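PDB 2O14: uncharacterized esterase YxiM from Bacillus subtilis, which is an uncharacterised member of the GDSL lipolytic enzyme family, probably acting as an esterase, and carries a galactose-binding-like domain with a bound manganese ion. Local coordinates for residues A[53-58]-A[144-149]; A[61-66]-A[92-97]. All blocks are in the same frame, centred on the assembly; numbering follows the deposited sequence.

Contact 1: residues A[53-58]-A[144-149]; sequences RDVAAS and AFTLSA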
loop_
_atom_site.group_PDB
_atom_site.type_symbol
_atom_site.label_atom_id
_atom_site.label_comp_id
_atom_site.label_asym_id
_atom_site.label_seq_id
_atom_site.Cartn_x
_atom_site.Cartn_y
_atom_site.Cartn_z
ATOM N N ARG A 53 -10.541 -11.786 -20.551
ATOM C CA ARG A 53 -9.991 -11.907 -21.896
ATOM C C ARG A 53 -8.517 -12.310 -21.864
ATOM O O ARG A 53 -7.763 -11.836 -21.022
ATOM C CB ARG A 53 -10.146 -10.573 -22.627
ATOM C CG ARG A 53 -9.488 -10.506 -23.995
ATOM C CD ARG A 53 -9.745 -9.150 -24.631
ATOM N NE ARG A 53 -11.176 -8.911 -24.807
ATOM C CZ ARG A 53 -11.724 -7.710 -24.970
ATOM N NH1 ARG A 53 -13.037 -7.594 -25.127
ATOM N NH2 ARG A 53 -10.961 -6.623 -24.965
ATOM N N ASP A 54 -8.111 -13.195 -22.769
ATOM C CA ASP A 54 -6.716 -13.626 -22.835
ATOM C C ASP A 54 -5.922 -12.566 -23.585
ATOM O O ASP A 54 -6.342 -12.114 -24.644
ATOM C CB ASP A 54 -6.583 -14.952 -23.585
ATOM C CG ASP A 54 -7.190 -16.109 -22.834
ATOM O OD1 ASP A 54 -6.957 -16.197 -21.611
ATOM O OD2 ASP A 54 -7.880 -16.939 -23.470
ATOM N N VAL A 55 -4.778 -12.163 -23.042
ATOM C CA VAL A 55 -3.965 -11.159 -23.716
ATOM C C VAL A 55 -2.487 -11.480 -23.593
ATOM O O VAL A 55 -2.051 -12.158 -22.658
ATOM C CB VAL A 55 -4.207 -9.731 -23.143
ATOM C CG1 VAL A 55 -5.666 -9.320 -23.347
ATOM C CG2 VAL A 55 -3.839 -9.688 -21.670
ATOM N N ALA A 56 -1.716 -10.987 -24.552
ATOM C CA ALA A 56 -0.282 -11.196 -24.553
ATOM C C ALA A 56 0.343 -10.282 -23.505
ATOM O O ALA A 56 -0.262 -9.292 -23.096
ATOM C CB ALA A 56 0.286 -10.879 -25.937
ATOM N N ALA A 57 1.542 -10.640 -23.055
ATOM C CA ALA A 57 2.282 -9.839 -22.082
ATOM C C ALA A 57 3.729 -9.755 -22.572
ATOM O O ALA A 57 4.199 -10.634 -23.300
ATOM C CB ALA A 57 2.213 -10.470 -20.701
ATOM N N SER A 58 4.428 -8.701 -22.162
ATOM C CA SER A 58 5.803 -8.440 -22.592
ATOM C C SER A 58 6.952 -9.214 -21.947
ATOM O O SER A 58 8.090 -9.088 -22.398
ATOM C CB SER A 58 6.094 -6.953 -22.421
ATOM O OG SER A 58 6.064 -6.612 -21.041
ATOM N N ALA A 144 -5.144 -1.180 -18.877
ATOM C CA ALA A 144 -5.423 -2.608 -18.794
ATOM C C ALA A 144 -5.079 -3.217 -17.438
ATOM O O ALA A 144 -3.965 -3.060 -16.932
ATOM C CB ALA A 144 -4.673 -3.344 -19.897
ATOM N N PHE A 145 -6.048 -3.915 -16.852
ATOM C CA PHE A 145 -5.844 -4.576 -15.564
ATOM C C PHE A 145 -5.629 -6.046 -15.902
ATOM O O PHE A 145 -6.576 -6.787 -16.162
ATOM C CB PHE A 145 -7.070 -4.353 -14.681
ATOM C CG PHE A 145 -7.389 -2.899 -14.482
ATOM C CD1 PHE A 145 -6.388 -2.006 -14.105
ATOM C CD2 PHE A 145 -8.670 -2.407 -14.717
ATOM C CE1 PHE A 145 -6.653 -0.645 -13.967
ATOM C CE2 PHE A 145 -8.949 -1.043 -14.582
ATOM C CZ PHE A 145 -7.939 -0.164 -14.210
ATOM N N THR A 146 -4.363 -6.444 -15.917
ATOM C CA THR A 146 -3.971 -7.792 -16.298
ATOM C C THR A 146 -3.269 -8.608 -15.222
ATOM O O THR A 146 -2.622 -8.060 -14.328
ATOM C CB THR A 146 -3.028 -7.726 -17.494
ATOM O OG1 THR A 146 -1.842 -7.024 -17.106
ATOM C CG2 THR A 146 -3.679 -6.984 -18.649
ATOM N N LEU A 147 -3.377 -9.928 -15.342
ATOM C CA LEU A 147 -2.765 -10.845 -14.384
ATOM C C LEU A 147 -2.018 -11.961 -15.128
ATOM O O LEU A 147 -2.615 -12.674 -15.929
ATOM C CB LEU A 147 -3.857 -11.441 -13.481
ATOM C CG LEU A 147 -3.384 -12.437 -12.415
ATOM C CD1 LEU A 147 -2.421 -11.758 -11.456
ATOM C CD2 LEU A 147 -4.579 -13.002 -11.667
ATOM N N SER A 148 -0.719 -12.111 -14.869
ATOM C CA SER A 148 0.074 -13.152 -15.528
ATOM C C SER A 148 0.230 -14.411 -14.695
ATOM O O SER A 148 0.252 -15.511 -15.234
ATOM C CB SER A 148 1.480 -12.639 -15.882
ATOM O OG SER A 148 1.479 -11.859 -17.064
ATOM N N ALA A 149 0.355 -14.267 -13.383
ATOM C CA ALA A 149 0.525 -15.451 -12.552
ATOM C C ALA A 149 0.202 -15.233 -11.088
ATOM O O ALA A 149 0.150 -14.105 -10.613
ATOM C CB ALA A 149 1.957 -15.966 -12.679
#

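Contact 2: residues A[61-66]-A[92-97]; sequences GVKSDA and KVTLGN. With MN (manganese (II) ion), chain B.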
loop_
_atom_site.group_PDB
_atom_site.type_symbol
_atom_site.label_atom_id
_atom_site.label_comp_id
_atom_site.label_asym_id
_atom_site.label_seq_id
_atom_site.Cartn_x
_atom_site.Cartn_y
_atom_site.Cartn_z
ATOM N N GLY A 61 8.601 -16.372 -19.683
ATOM C CA GLY A 61 7.915 -17.378 -18.892
ATOM C C GLY A 61 6.451 -17.044 -18.679
ATOM O O GLY A 61 5.765 -16.621 -19.608
ATOM N N VAL A 62 5.967 -17.224 -17.457
ATOM C CA VAL A 62 4.569 -16.937 -17.159
ATOM C C VAL A 62 4.198 -15.475 -17.417
ATOM O O VAL A 62 3.021 -15.125 -17.445
ATOM C CB VAL A 62 4.228 -17.309 -15.700
ATOM C CG1 VAL A 62 4.399 -18.808 -15.503
ATOM C CG2 VAL A 62 5.115 -16.542 -14.735
ATOM N N LYS A 63 5.204 -14.632 -17.628
ATOM C CA LYS A 63 4.982 -13.211 -17.886
ATOM C C LYS A 63 4.768 -12.915 -19.371
ATOM O O LYS A 63 4.559 -11.763 -19.757
ATOM C CB LYS A 63 6.170 -12.393 -17.368
ATOM C CG LYS A 63 6.342 -12.467 -15.864
ATOM C CD LYS A 63 7.451 -11.546 -15.398
ATOM C CE LYS A 63 7.643 -11.623 -13.902
ATOM N NZ LYS A 63 8.725 -10.694 -13.467
ATOM N N SER A 64 4.816 -13.959 -20.195
ATOM C CA SER A 64 4.626 -13.813 -21.635
ATOM C C SER A 64 3.144 -13.700 -22.007
ATOM O O SER A 64 2.804 -13.310 -23.122
ATOM C CB SER A 64 5.226 -15.015 -22.365
ATOM O OG SER A 64 4.439 -16.170 -22.120
ATOM N N ASP A 65 2.261 -14.064 -21.083
ATOM C CA ASP A 65 0.829 -13.981 -21.357
ATOM C C ASP A 65 0.037 -13.660 -20.094
ATOM O O ASP A 65 0.577 -13.714 -18.988
ATOM C CB ASP A 65 0.327 -15.287 -21.989
ATOM C CG ASP A 65 0.642 -16.516 -21.147
ATOM O OD1 ASP A 65 1.199 -16.374 -20.039
ATOM O OD2 ASP A 65 0.326 -17.636 -21.595
ATOM N N ALA A 66 -1.241 -13.331 -20.259
ATOM C CA ALA A 66 -2.074 -12.984 -19.116
ATOM C C ALA A 66 -3.553 -12.948 -19.460
ATOM O O ALA A 66 -3.946 -13.218 -20.589
ATOM C CB ALA A 66 -1.649 -11.617 -18.575
ATOM N N LYS A 92 1.570 -14.323 -3.906
ATOM C CA LYS A 92 2.531 -13.581 -4.702
ATOM C C LYS A 92 1.809 -13.269 -6.004
ATOM O O LYS A 92 1.324 -14.173 -6.682
ATOM C CB LYS A 92 3.774 -14.422 -4.982
ATOM C CG LYS A 92 4.778 -13.714 -5.877
ATOM C CD LYS A 92 5.765 -14.698 -6.483
ATOM C CE LYS A 92 6.670 -14.026 -7.501
ATOM N NZ LYS A 92 7.579 -15.020 -8.144
ATOM N N VAL A 93 1.729 -11.988 -6.340
ATOM C CA VAL A 93 1.039 -11.554 -7.549
ATOM C C VAL A 93 2.004 -11.112 -8.637
ATOM O O VAL A 93 2.965 -10.396 -8.365
ATOM C CB VAL A 93 0.098 -10.360 -7.262
ATOM C CG1 VAL A 93 -0.628 -9.946 -8.538
ATOM C CG2 VAL A 93 -0.888 -10.721 -6.172
ATOM N N THR A 94 1.735 -11.541 -9.867
ATOM C CA THR A 94 2.550 -11.163 -11.017
ATOM C C THR A 94 1.580 -10.686 -12.091
ATOM O O THR A 94 0.832 -11.482 -12.655
ATOM C CB THR A 94 3.348 -12.356 -11.582
ATOM O OG1 THR A 94 4.130 -12.954 -10.540
ATOM C CG2 THR A 94 4.276 -11.881 -12.698
ATOM N N LEU A 95 1.594 -9.387 -12.371
ATOM C CA LEU A 95 0.698 -8.806 -13.362
ATOM C C LEU A 95 1.172 -8.976 -14.799
ATOM O O LEU A 95 2.279 -9.450 -15.055
ATOM C CB LEU A 95 0.510 -7.306 -13.082
ATOM C CG LEU A 95 0.069 -6.860 -11.685
ATOM C CD1 LEU A 95 -0.143 -5.344 -11.668
ATOM C CD2 LEU A 95 -1.218 -7.588 -11.302
ATOM N N GLY A 96 0.315 -8.580 -15.736
ATOM C CA GLY A 96 0.656 -8.635 -17.148
ATOM C C GLY A 96 1.137 -7.242 -17.510
ATOM O O GLY A 96 1.750 -6.572 -16.675
ATOM N N ASN A 97 0.873 -6.788 -18.731
ATOM C CA ASN A 97 1.298 -5.443 -19.116
ATOM C C ASN A 97 0.503 -4.482 -18.247
ATOM O O ASN A 97 -0.729 -4.520 -18.224
ATOM C CB ASN A 97 1.041 -5.208 -20.602
ATOM C CG ASN A 97 1.935 -6.064 -21.475
ATOM O OD1 ASN A 97 1.843 -6.029 -22.700
ATOM N ND2 ASN A 97 2.814 -6.840 -20.840
HETATM MN MN MN B . 1.330 -18.664 -19.713
HETATM O O HOH W 1 3.409 -18.311 -20.178
HETATM O O HOH W 2 3.901 -9.834 -17.463
HETATM O O HOH W 3 -0.810 -19.482 -19.214
#

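Contact 1: residues A[53-58]-A[144-149]
Val55 and Ala57 meet Thr146 and Ser148 on one face of a mixed beta sheet in the galactose-binding-like domain, over the strand between them. Strands 52-56 and 146-156 are not direct neighbours in this sheet. Strand 65-69 lies between them and runs antiparallel to both. On one side Val55 is bonded through its backbone to Ala66, and on the other Leu147 to Val67. No hydrogen bond joins 53-58 to 144-149 directly, and the CA atoms of Val55 and Thr146 are 8.1 Å apart. The gap is bridged by small side chains. Val55 and Thr146 cross at about a right angle, methyl to methyl, with Val55 CG2 4.1 Å from Thr146 CG2. The Thr146 torsion (chi1 63°) sets OG1 between the backbone N and the carbonyl carbon. Its methyl is left for Val55, while OG1 is hydrogen-bonded to the backbone O of Asn97. One side chain thus has an apolar branch in this contact and a polar branch bonded to the chain just beyond strand 87-95. Two residues further on, the CB of Ala57 rests 4.0 Å from Ser148 OG. That hydroxyl is buried, but its polar need is met. It is hydrogen-bonded to the O of Asp65 in the neighbouring strand 65-69, with a weak second bond to the O of Leu95. The contact is small, with 88 Å² buried in all, and the Ser148 side chain lies about 7 Å from the manganese ion. Ser148 also has a nearly helical backbone (psi -36°) within its strand. It shares Thr94 with Ala149, the pattern of a classic beta bulge between the antiparallel strands 146-156 and 87-95 of a mixed sheet.

Contact 2: residues A[61-66]-A[92-97]
The two backbones come closest at Ala66 and Gly96, whose CA atoms are 5.5 Å apart, with no direct hydrogen bond between the segments. Here the CB of Ala66 packs 4.0 Å from the CA of Gly96, and the missing side chain of the glycine makes room for that methyl. The second point of touch is Lys63 on Thr94. The lysine is extended beyond CG and crosses the threonine at about a right angle, with its CE 3.6 Å from Thr94 CG2. That methyl lies anti to the backbone N of Thr94, which sets it against the aliphatic part of the lysine, from CG to CE. The charged end goes further, and Lys63 NZ forms a salt bridge with Glu120. A water joins the backbones, giving one hydrogen bond to Lys63 O (3.1 Å) and one to Leu95 O (2.9 Å). Asp65 turns away from 92-97 and grips the manganese ion with both carboxylate oxygens, OD1 at 2.3 Å and OD2 at 2.4 Å. Asp19 and Ser24 also bind the metal. Strand 146-156 runs between strands 65-69 and 87-95 and pairs antiparallel with both, while Glu120 comes from strand 120-127 on the far side of 87-95.

The centres of contact 1 and contact 2 are 6 Å apart, and both belong to one mixed beta sheet of the galactose-binding-like domain. Contact 2 is nested along the chain inside the loop closed by contact 1, so the segments come in the order 53-58, 61-66, 92-97, 144-149. Across the sheet the strand order is 52-56, 65-69, 146-156, 87-95. Each contact therefore reaches over one intervening strand, and each strand passed over belongs to the other contact. A probable backbone hydrogen bond from Ser148 N to Thr94 O joins the two. The two contacts gather parts of four strands of the domain, and of their residues Asp65 is the one that reaches the manganese ion.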